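Local coordinates for rhamnogalacturonan endolyase YesW (Bacillus subtilis, PDB 2ZUX), which cleaves type I rhamnogalacturonan of plant cell-wall pectin by endo-type elimination, releasing oligosaccharides, and needs calcium or manganese for activity, at residues A[177-182]-A[266-272]; A[182-187]-A[279-284]; A[246-250]-A[293-297]. One frame throughout, in Å; residues are numbered along the deposited sequence.

Interaction 1: residues A[177-182]-A[266-272]; sequences HYTQFM and DRFLAGI
Met182 lays its thioether over the backbone of strand 268-272. SD lies 3.6 Å from Gly271 CA. CE turns back to Ala270, 4.0 Å from its CB, and SD also meets CG1 of Ile272. Bends at chi2 (-60°) and chi3 (112°) fold the methionine into this position.

At the other end of the contact, His177 receives the guanidinium of Arg267. NH1 of Arg267 sits over the centre of the imidazole, 3.2 Å above its plane. The two planes are 47° apart, so the groups are tilted and not stacked flat. Arg267 NE is hydrogen-bonded to Asn263, which helps to place the group. The carbonyl of His177 accepts a hydrogen bond from Phe268 N, at 3.1 Å from N to O. The donor lies in the carbonyl plane. A water joins His177 ND1 to the carbonyl oxygen of Phe268, 2.9 Å from each.

The phenyl ring of Phe268 turns its edge to the His177 carbonyl. Midway along the contact, Gln180 CB lies 3.9 Å from Ala270 CB, and the Gln180 amide oxygen is hydrogen-bonded to Ala557 N.

Every touching residue is buried. His177 lies close to the substrate-binding Tyr558, the calcium ligand His326 and a bound rhamnose. Segment 177-182 leads into the sheet that starts with strand 182-184, and strand 268-273 is the first of the next sheet. These successive beta-propeller blades meet here beside the active-site region.

Interaction 2: residues A[182-187]-A[279-284]; sequences MVYDLD and RPSLIM. With CA (calcium ion), chain G.
Pro280 fits against the turn that follows strand 182-184. Its CG lies 3.4 Å from the carbonyl oxygen of Asp185, and its CB lies 3.6 Å from Tyr184 CE2. Leu186 brings CD2 to the start of strand 281-284, 4.3 Å from Leu282 CB. Leu282 sends CD1 to Met182 CG, at 3.6 Å. Leu282 CG is anti to the backbone N (chi1 175°), and with the turn at chi2 this brings CD1 to the methionine.

At the open end, Arg279 NH2 gives a weak hydrogen bond to the carbonyl oxygen of Asp187. A water accepts from Arg279 NE and donates to Leu186 O, so the arginine reaches the turn once directly, weakly, and once through water.

The turn begins a calcium-binding loop of the Asp-x-Asp-x-Asp-Gly kind, like that of EF-hands, in one blade of the propeller. The proline comes from the next blade. Asp185 is the centre of an inverse gamma turn. Asp185 OD1 binds the calcium ion at 2.4 Å and Asp187 OD1 at 2.3 Å. Asp189, the carbonyl oxygen of Lys191 and Glu193 supply further ligands, and a water adds another.

Farther out, Gly190 N hydrogen-bonds to Asp185 OD2, and Gln4 to the carbonyl oxygen of Asp185. Tyr184 OH is hydrogen-bonded to Tyr274 OH.

Interaction 3: residues A[246-250]-A[293-297]; sequences NFEPA and MLVAY
This is a contact between a loop and a strand, made where the chain leaves the last strand of one propeller blade and passes over the third strand of the next. On the loop, Glu248 and Pro249 carry the contact. Met293, Val295 and Tyr297 form the strand side, since alternate residues of the strand point toward the loop.

Pro249, which follows a cis peptide bond, has the most surface buried here. Its CG presses on Met293 CB at 3.5 Å, tighter than usual for two carbons. The methionine continues past the ring, so that SD comes 3.8 Å from Pro249 CB. The chain of Met293 is extended at chi2 (-178°) and bends only at chi3, which brings CE back to within 4.1 Å of the same CB. Pro249 CD meets CG2 of Val295 at 3.8 Å.

The polar link comes from Tyr297. Its OH donates to the carbonyl oxygen of Glu248 at 2.6 Å, a short bond. The acceptor lies at the edge of the ring, in its plane. The hydroxyl is tilted 22° from the carbonyl plane of Glu248. Tyr297 OH also lies 3.3 Å from Glu248 CB, so the ring end is tucked against the glutamate stem. The carboxylate of Glu248 forms a salt bridge with Lys306.

Around the contact, strand 303-311 flanks Met293 and Val295 on one edge of strand 293-300. Strand 281-286 pairs with the other edge. Arg286, from that strand, hydrogen-bonds to the carbonyl oxygen of Pro249, and Leu231 of strand 230-235 packs on Tyr297.

All three contacts join the blade that starts with strand 182-184 to the blade that starts with strand 268-273. Interactions 1 and 2 share Met182, and their centres are 13 Å apart. Gly271 O and Ile283 N, 2.8 Å apart, probably form a hydrogen bond between them. Interactions 2 and 3 meet on neighbouring strands, where Leu282 N lies 2.8 Å from Tyr297 O. Interactions 1 and 3 touch through Phe268 CE1 and Phe247 CE2, at 3.9 Å. Interaction 1 lies by a bound rhamnose, about 5 Å from the His177 side chain. Interaction 2 contributes Asp185 and Asp187 to a calcium site. The centre of interaction 3 lies about 21 Å from the centre of the chain, farther than the other two.

Interaction 1: residues A[177-182]-A[266-272]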
loop_
_atom_site.group_PDB
_atom_site.type_symbol
_atom_site.label_atom_id
_atom_site.label_comp_id
_atom_site.label_asym_id
_atom_site.label_seq_id
_atom_site.Cartn_x
_atom_site.Cartn_y
_atom_site.Cartn_z
ATOM N N HIS A 177 8.225 -9.497 -8.415
ATOM C CA HIS A 177 9.431 -8.796 -7.989
ATOM C C HIS A 177 9.987 -7.853 -9.025
ATOM O O HIS A 177 11.005 -7.204 -8.772
ATOM C CB HIS A 177 10.466 -9.815 -7.524
ATOM C CG HIS A 177 9.932 -10.690 -6.449
ATOM N ND1 HIS A 177 9.650 -10.215 -5.183
ATOM C CD2 HIS A 177 9.505 -11.973 -6.477
ATOM C CE1 HIS A 177 9.122 -11.189 -4.465
ATOM N NE2 HIS A 177 9.027 -12.267 -5.227
ATOM N N TYR A 178 9.303 -7.754 -10.166
ATOM C CA TYR A 178 9.769 -6.912 -11.266
ATOM C C TYR A 178 9.191 -5.485 -11.160
ATOM O O TYR A 178 9.742 -4.667 -10.432
ATOM C CB TYR A 178 9.522 -7.612 -12.619
ATOM C CG TYR A 178 10.351 -8.883 -12.776
ATOM C CD1 TYR A 178 11.697 -8.819 -13.164
ATOM C CD2 TYR A 178 9.803 -10.137 -12.486
ATOM C CE1 TYR A 178 12.463 -9.972 -13.290
ATOM C CE2 TYR A 178 10.562 -11.305 -12.608
ATOM C CZ TYR A 178 11.890 -11.200 -13.004
ATOM O OH TYR A 178 12.658 -12.345 -13.111
ATOM N N THR A 179 8.075 -5.188 -11.825
ATOM C CA THR A 179 7.512 -3.834 -11.795
ATOM C C THR A 179 6.977 -3.488 -10.415
ATOM O O THR A 179 6.146 -4.216 -9.856
ATOM C CB THR A 179 6.380 -3.677 -12.828
ATOM O OG1 THR A 179 6.913 -3.901 -14.140
ATOM C CG2 THR A 179 5.770 -2.288 -12.778
ATOM N N GLN A 180 7.464 -2.358 -9.895
ATOM C CA GLN A 180 7.035 -1.774 -8.626
ATOM C C GLN A 180 6.606 -0.345 -8.946
ATOM O O GLN A 180 7.442 0.488 -9.286
ATOM C CB GLN A 180 8.194 -1.794 -7.618
ATOM C CG GLN A 180 8.936 -3.131 -7.523
ATOM C CD GLN A 180 8.032 -4.323 -7.241
ATOM O OE1 GLN A 180 6.965 -4.207 -6.631
ATOM N NE2 GLN A 180 8.473 -5.494 -7.688
ATOM N N PHE A 181 5.308 -0.071 -8.888
ATOM C CA PHE A 181 4.796 1.202 -9.403
ATOM C C PHE A 181 4.357 2.163 -8.316
ATOM O O PHE A 181 3.600 1.811 -7.414
ATOM C CB PHE A 181 3.719 0.988 -10.481
ATOM C CG PHE A 181 2.477 0.256 -10.008
ATOM C CD1 PHE A 181 1.303 0.955 -9.762
ATOM C CD2 PHE A 181 2.470 -1.131 -9.847
ATOM C CE1 PHE A 181 0.153 0.291 -9.343
ATOM C CE2 PHE A 181 1.322 -1.797 -9.411
ATOM C CZ PHE A 181 0.170 -1.084 -9.159
ATOM N N MET A 182 4.874 3.385 -8.406
ATOM C CA MET A 182 4.603 4.424 -7.426
ATOM C C MET A 182 3.632 5.432 -7.993
ATOM O O MET A 182 3.842 5.971 -9.080
ATOM C CB MET A 182 5.899 5.118 -7.008
ATOM C CG MET A 182 6.785 4.273 -6.102
ATOM S SD MET A 182 5.971 3.803 -4.554
ATOM C CE MET A 182 5.778 2.032 -4.780
ATOM N N ASP A 266 17.306 -8.948 -10.171
ATOM C CA ASP A 266 16.017 -8.379 -10.531
ATOM C C ASP A 266 15.041 -8.375 -9.361
ATOM O O ASP A 266 13.833 -8.551 -9.536
ATOM C CB ASP A 266 15.440 -9.115 -11.744
ATOM C CG ASP A 266 16.080 -8.688 -13.056
ATOM O OD1 ASP A 266 16.807 -7.669 -13.083
ATOM O OD2 ASP A 266 15.843 -9.401 -14.061
ATOM N N ARG A 267 15.573 -8.135 -8.165
ATOM C CA ARG A 267 14.758 -8.045 -6.958
ATOM C C ARG A 267 14.527 -6.584 -6.631
ATOM O O ARG A 267 15.380 -5.927 -6.031
ATOM C CB ARG A 267 15.437 -8.779 -5.799
ATOM C CG ARG A 267 15.538 -10.289 -6.017
ATOM C CD ARG A 267 14.168 -10.937 -5.980
ATOM N NE ARG A 267 14.286 -12.387 -6.039
ATOM C CZ ARG A 267 13.373 -13.226 -5.571
ATOM N NH1 ARG A 267 12.275 -12.768 -4.989
ATOM N NH2 ARG A 267 13.574 -14.536 -5.659
ATOM N N PHE A 268 13.379 -6.066 -7.045
ATOM C CA PHE A 268 13.100 -4.634 -6.932
ATOM C C PHE A 268 12.108 -4.320 -5.830
ATOM O O PHE A 268 11.177 -5.095 -5.576
ATOM C CB PHE A 268 12.543 -4.101 -8.258
ATOM C CG PHE A 268 13.489 -4.250 -9.411
ATOM C CD1 PHE A 268 14.527 -3.339 -9.591
ATOM C CD2 PHE A 268 13.368 -5.314 -10.293
ATOM C CE1 PHE A 268 15.416 -3.467 -10.662
ATOM C CE2 PHE A 268 14.244 -5.459 -11.361
ATOM C CZ PHE A 268 15.280 -4.543 -11.536
ATOM N N LEU A 269 12.304 -3.157 -5.211
ATOM C CA LEU A 269 11.304 -2.523 -4.347
ATOM C C LEU A 269 11.266 -1.042 -4.699
ATOM O O LEU A 269 12.094 -0.555 -5.475
ATOM C CB LEU A 269 11.616 -2.733 -2.859
ATOM C CG LEU A 269 11.778 -4.173 -2.373
ATOM C CD1 LEU A 269 12.373 -4.181 -0.967
ATOM C CD2 LEU A 269 10.437 -4.899 -2.425
ATOM N N ALA A 270 10.284 -0.328 -4.166
ATOM C CA ALA A 270 10.170 1.100 -4.423
ATOM C C ALA A 270 9.330 1.713 -3.336
ATOM O O ALA A 270 8.594 1.015 -2.630
ATOM C CB ALA A 270 9.548 1.371 -5.806
ATOM N N GLY A 271 9.428 3.030 -3.197
ATOM C CA GLY A 271 8.648 3.732 -2.205
ATOM C C GLY A 271 8.570 5.219 -2.450
ATOM O O GLY A 271 9.294 5.765 -3.286
ATOM N N ILE A 272 7.662 5.855 -1.718
ATOM C CA ILE A 272 7.626 7.311 -1.580
ATOM C C ILE A 272 8.054 7.648 -0.155
ATOM O O ILE A 272 7.558 7.056 0.799
ATOM C CB ILE A 272 6.207 7.863 -1.827
ATOM C CG1 ILE A 272 5.707 7.536 -3.247
ATOM C CG2 ILE A 272 6.154 9.361 -1.546
ATOM C CD1 ILE A 272 6.481 8.171 -4.394
HETATM O O HOH W 1 11.272 -7.865 -4.907
HETATM O O HOH W 2 15.181 -12.053 -13.923
#

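Interaction 2: residues A[182-187]-A[279-284]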
loop_
_atom_site.group_PDB
_atom_site.type_symbol
_atom_site.label_atom_id
_atom_site.label_comp_id
_atom_site.label_asym_id
_atom_site.label_seq_id
_atom_site.Cartn_x
_atom_site.Cartn_y
_atom_site.Cartn_z
ATOM N N MET A 182 4.874 3.385 -8.406
ATOM C CA MET A 182 4.603 4.424 -7.426
ATOM C C MET A 182 3.632 5.432 -7.993
ATOM O O MET A 182 3.842 5.971 -9.080
ATOM C CB MET A 182 5.899 5.118 -7.008
ATOM C CG MET A 182 6.785 4.273 -6.102
ATOM S SD MET A 182 5.971 3.803 -4.554
ATOM C CE MET A 182 5.778 2.032 -4.780
ATOM N N VAL A 183 2.571 5.682 -7.241
ATOM C CA VAL A 183 1.565 6.661 -7.638
ATOM C C VAL A 183 1.538 7.744 -6.578
ATOM O O VAL A 183 1.265 7.469 -5.409
ATOM C CB VAL A 183 0.166 6.012 -7.791
ATOM C CG1 VAL A 183 -0.850 7.043 -8.277
ATOM C CG2 VAL A 183 0.224 4.810 -8.740
ATOM N N TYR A 184 1.837 8.978 -6.972
ATOM C CA TYR A 184 1.957 10.042 -5.984
ATOM C C TYR A 184 2.085 11.369 -6.685
ATOM O O TYR A 184 2.578 11.440 -7.808
ATOM C CB TYR A 184 3.197 9.818 -5.093
ATOM C CG TYR A 184 2.964 10.279 -3.672
ATOM C CD1 TYR A 184 2.317 9.454 -2.758
ATOM C CD2 TYR A 184 3.372 11.547 -3.242
ATOM C CE1 TYR A 184 2.079 9.868 -1.462
ATOM C CE2 TYR A 184 3.126 11.974 -1.938
ATOM C CZ TYR A 184 2.485 11.123 -1.052
ATOM O OH TYR A 184 2.215 11.509 0.245
ATOM N N ASP A 185 1.642 12.425 -6.004
ATOM C CA ASP A 185 1.894 13.782 -6.476
ATOM C C ASP A 185 3.316 14.167 -6.069
ATOM O O ASP A 185 3.529 14.780 -5.021
ATOM C CB ASP A 185 0.866 14.756 -5.901
ATOM C CG ASP A 185 1.068 16.176 -6.379
ATOM O OD1 ASP A 185 1.807 16.390 -7.364
ATOM O OD2 ASP A 185 0.476 17.074 -5.736
ATOM N N LEU A 186 4.285 13.792 -6.901
ATOM C CA LEU A 186 5.696 14.015 -6.608
ATOM C C LEU A 186 6.098 15.479 -6.663
ATOM O O LEU A 186 6.965 15.901 -5.897
ATOM C CB LEU A 186 6.582 13.218 -7.571
ATOM C CG LEU A 186 6.668 11.711 -7.318
ATOM C CD1 LEU A 186 7.264 11.008 -8.533
ATOM C CD2 LEU A 186 7.470 11.401 -6.068
ATOM N N ASP A 187 5.497 16.245 -7.572
ATOM C CA ASP A 187 5.923 17.642 -7.774
ATOM C C ASP A 187 5.077 18.680 -7.027
ATOM O O ASP A 187 5.452 19.860 -6.977
ATOM C CB ASP A 187 6.074 17.988 -9.266
ATOM C CG ASP A 187 4.775 17.890 -10.037
ATOM O OD1 ASP A 187 3.724 17.573 -9.445
ATOM O OD2 ASP A 187 4.810 18.135 -11.263
ATOM N N ARG A 279 8.244 17.422 1.463
ATOM C CA ARG A 279 7.761 17.008 0.151
ATOM C C ARG A 279 8.221 15.597 -0.189
ATOM O O ARG A 279 9.239 15.146 0.326
ATOM C CB ARG A 279 8.233 17.988 -0.917
ATOM C CG ARG A 279 7.565 19.354 -0.804
ATOM C CD ARG A 279 8.244 20.360 -1.717
ATOM N NE ARG A 279 7.902 20.139 -3.120
ATOM C CZ ARG A 279 8.291 20.921 -4.128
ATOM N NH1 ARG A 279 9.058 21.981 -3.895
ATOM N NH2 ARG A 279 7.917 20.644 -5.371
ATOM N N PRO A 280 7.450 14.893 -1.041
ATOM C CA PRO A 280 7.786 13.505 -1.367
ATOM C C PRO A 280 9.003 13.363 -2.270
ATOM O O PRO A 280 9.251 14.222 -3.129
ATOM C CB PRO A 280 6.540 13.013 -2.102
ATOM C CG PRO A 280 5.962 14.256 -2.726
ATOM C CD PRO A 280 6.200 15.325 -1.694
ATOM N N SER A 281 9.723 12.261 -2.067
ATOM C CA SER A 281 10.771 11.788 -2.962
ATOM C C SER A 281 10.453 10.353 -3.355
ATOM O O SER A 281 9.661 9.678 -2.688
ATOM C CB SER A 281 12.140 11.819 -2.282
ATOM O OG SER A 281 12.504 13.136 -1.881
ATOM N N LEU A 282 11.086 9.899 -4.428
ATOM C CA LEU A 282 10.875 8.563 -4.971
ATOM C C LEU A 282 12.080 7.690 -4.649
ATOM O O LEU A 282 13.214 8.094 -4.894
ATOM C CB LEU A 282 10.724 8.682 -6.489
ATOM C CG LEU A 282 10.617 7.395 -7.302
ATOM C CD1 LEU A 282 9.281 6.727 -7.003
ATOM C CD2 LEU A 282 10.757 7.720 -8.786
ATOM N N ILE A 283 11.837 6.492 -4.115
ATOM C CA ILE A 283 12.903 5.541 -3.807
ATOM C C ILE A 283 12.797 4.347 -4.753
ATOM O O ILE A 283 11.726 3.758 -4.878
ATOM C CB ILE A 283 12.783 5.013 -2.358
ATOM C CG1 ILE A 283 12.594 6.176 -1.367
ATOM C CG2 ILE A 283 13.974 4.102 -2.009
ATOM C CD1 ILE A 283 13.755 7.163 -1.311
ATOM N N MET A 284 13.895 4.005 -5.428
ATOM C CA MET A 284 13.985 2.774 -6.218
ATOM C C MET A 284 15.103 1.939 -5.617
ATOM O O MET A 284 16.210 2.451 -5.387
ATOM C CB MET A 284 14.319 3.073 -7.684
ATOM C CG MET A 284 13.205 3.747 -8.457
ATOM S SD MET A 284 11.850 2.579 -8.864
ATOM C CE MET A 284 10.491 3.677 -8.554
HETATM CA CA CA G . 1.883 16.243 -9.793
HETATM O O HOH W 3 9.677 15.009 -5.772
HETATM O O HOH W 4 6.391 18.015 -4.169
HETATM O O HOH W 5 1.343 16.903 -12.090
#

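Interaction 3: residues A[246-250]-A[293-297]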
loop_
_atom_site.group_PDB
_atom_site.type_symbol
_atom_site.label_atom_id
_atom_site.label_comp_id
_atom_site.label_asym_id
_atom_site.label_seq_id
_atom_site.Cartn_x
_atom_site.Cartn_y
_atom_site.Cartn_z
ATOM N N ASN A 246 18.032 7.099 -17.399
ATOM C CA ASN A 246 18.591 5.774 -17.157
ATOM C C ASN A 246 18.261 5.350 -15.729
ATOM O O ASN A 246 18.331 6.161 -14.801
ATOM C CB ASN A 246 20.101 5.755 -17.400
ATOM C CG ASN A 246 20.459 5.808 -18.882
ATOM O OD1 ASN A 246 21.300 6.608 -19.301
ATOM N ND2 ASN A 246 19.839 4.950 -19.673
ATOM N N PHE A 247 17.863 4.091 -15.572
ATOM C CA PHE A 247 17.471 3.565 -14.273
ATOM C C PHE A 247 18.680 3.340 -13.376
ATOM O O PHE A 247 19.671 2.742 -13.786
ATOM C CB PHE A 247 16.709 2.240 -14.430
ATOM C CG PHE A 247 16.223 1.679 -13.127
ATOM C CD1 PHE A 247 14.980 2.058 -12.625
ATOM C CD2 PHE A 247 16.999 0.782 -12.396
ATOM C CE1 PHE A 247 14.517 1.553 -11.405
ATOM C CE2 PHE A 247 16.548 0.280 -11.183
ATOM C CZ PHE A 247 15.308 0.668 -10.685
ATOM N N GLU A 248 18.577 3.822 -12.144
ATOM C CA GLU A 248 19.502 3.427 -11.094
ATOM C C GLU A 248 18.683 2.940 -9.904
ATOM O O GLU A 248 17.637 3.519 -9.592
ATOM C CB GLU A 248 20.439 4.576 -10.710
ATOM C CG GLU A 248 21.326 5.034 -11.863
ATOM C CD GLU A 248 22.324 6.101 -11.479
ATOM O OE1 GLU A 248 22.593 6.292 -10.273
ATOM O OE2 GLU A 248 22.855 6.748 -12.406
ATOM N N PRO A 249 19.150 1.881 -9.227
ATOM C CA PRO A 249 20.423 1.159 -9.422
ATOM C C PRO A 249 20.591 0.450 -10.765
ATOM O O PRO A 249 19.743 -0.353 -11.167
ATOM C CB PRO A 249 20.424 0.134 -8.282
ATOM C CG PRO A 249 19.474 0.698 -7.266
ATOM C CD PRO A 249 18.398 1.346 -8.079
ATOM N N ALA A 250 21.698 0.751 -11.443
ATOM C CA ALA A 250 22.008 0.147 -12.728
ATOM C C ALA A 250 22.352 -1.326 -12.554
ATOM O O ALA A 250 22.784 -1.763 -11.486
ATOM C CB ALA A 250 23.157 0.890 -13.394
ATOM N N MET A 293 21.198 -2.077 -3.303
ATOM C CA MET A 293 21.324 -0.655 -3.612
ATOM C C MET A 293 19.984 0.043 -3.475
ATOM O O MET A 293 18.935 -0.536 -3.769
ATOM C CB MET A 293 21.875 -0.434 -5.021
ATOM C CG MET A 293 23.276 -0.977 -5.248
ATOM S SD MET A 293 23.901 -0.630 -6.900
ATOM C CE MET A 293 24.104 1.149 -6.829
ATOM N N LEU A 294 20.031 1.292 -3.019
ATOM C CA LEU A 294 18.857 2.160 -2.945
ATOM C C LEU A 294 19.224 3.501 -3.537
ATOM O O LEU A 294 20.294 4.028 -3.243
ATOM C CB LEU A 294 18.383 2.366 -1.502
ATOM C CG LEU A 294 17.878 1.153 -0.711
ATOM C CD1 LEU A 294 19.026 0.407 -0.038
ATOM C CD2 LEU A 294 16.881 1.599 0.341
ATOM N N VAL A 295 18.350 4.044 -4.377
ATOM C CA VAL A 295 18.560 5.368 -4.956
ATOM C C VAL A 295 17.314 6.208 -4.732
ATOM O O VAL A 295 16.191 5.711 -4.861
ATOM C CB VAL A 295 18.886 5.285 -6.467
ATOM C CG1 VAL A 295 19.074 6.670 -7.064
ATOM C CG2 VAL A 295 20.151 4.458 -6.710
ATOM N N ALA A 296 17.526 7.473 -4.377
ATOM C CA ALA A 296 16.462 8.436 -4.164
ATOM C C ALA A 296 16.446 9.477 -5.272
ATOM O O ALA A 296 17.505 9.914 -5.744
ATOM C CB ALA A 296 16.622 9.105 -2.825
ATOM N N TYR A 297 15.237 9.855 -5.675
ATOM C CA TYR A 297 15.010 10.855 -6.713
ATOM C C TYR A 297 13.962 11.865 -6.279
ATOM O O TYR A 297 13.075 11.549 -5.486
ATOM C CB TYR A 297 14.468 10.201 -7.986
ATOM C CG TYR A 297 15.296 9.097 -8.593
ATOM C CD1 TYR A 297 16.146 9.359 -9.659
ATOM C CD2 TYR A 297 15.196 7.781 -8.134
ATOM C CE1 TYR A 297 16.892 8.346 -10.244
ATOM C CE2 TYR A 297 15.934 6.761 -8.717
ATOM C CZ TYR A 297 16.782 7.055 -9.772
ATOM O OH TYR A 297 17.509 6.045 -10.355
#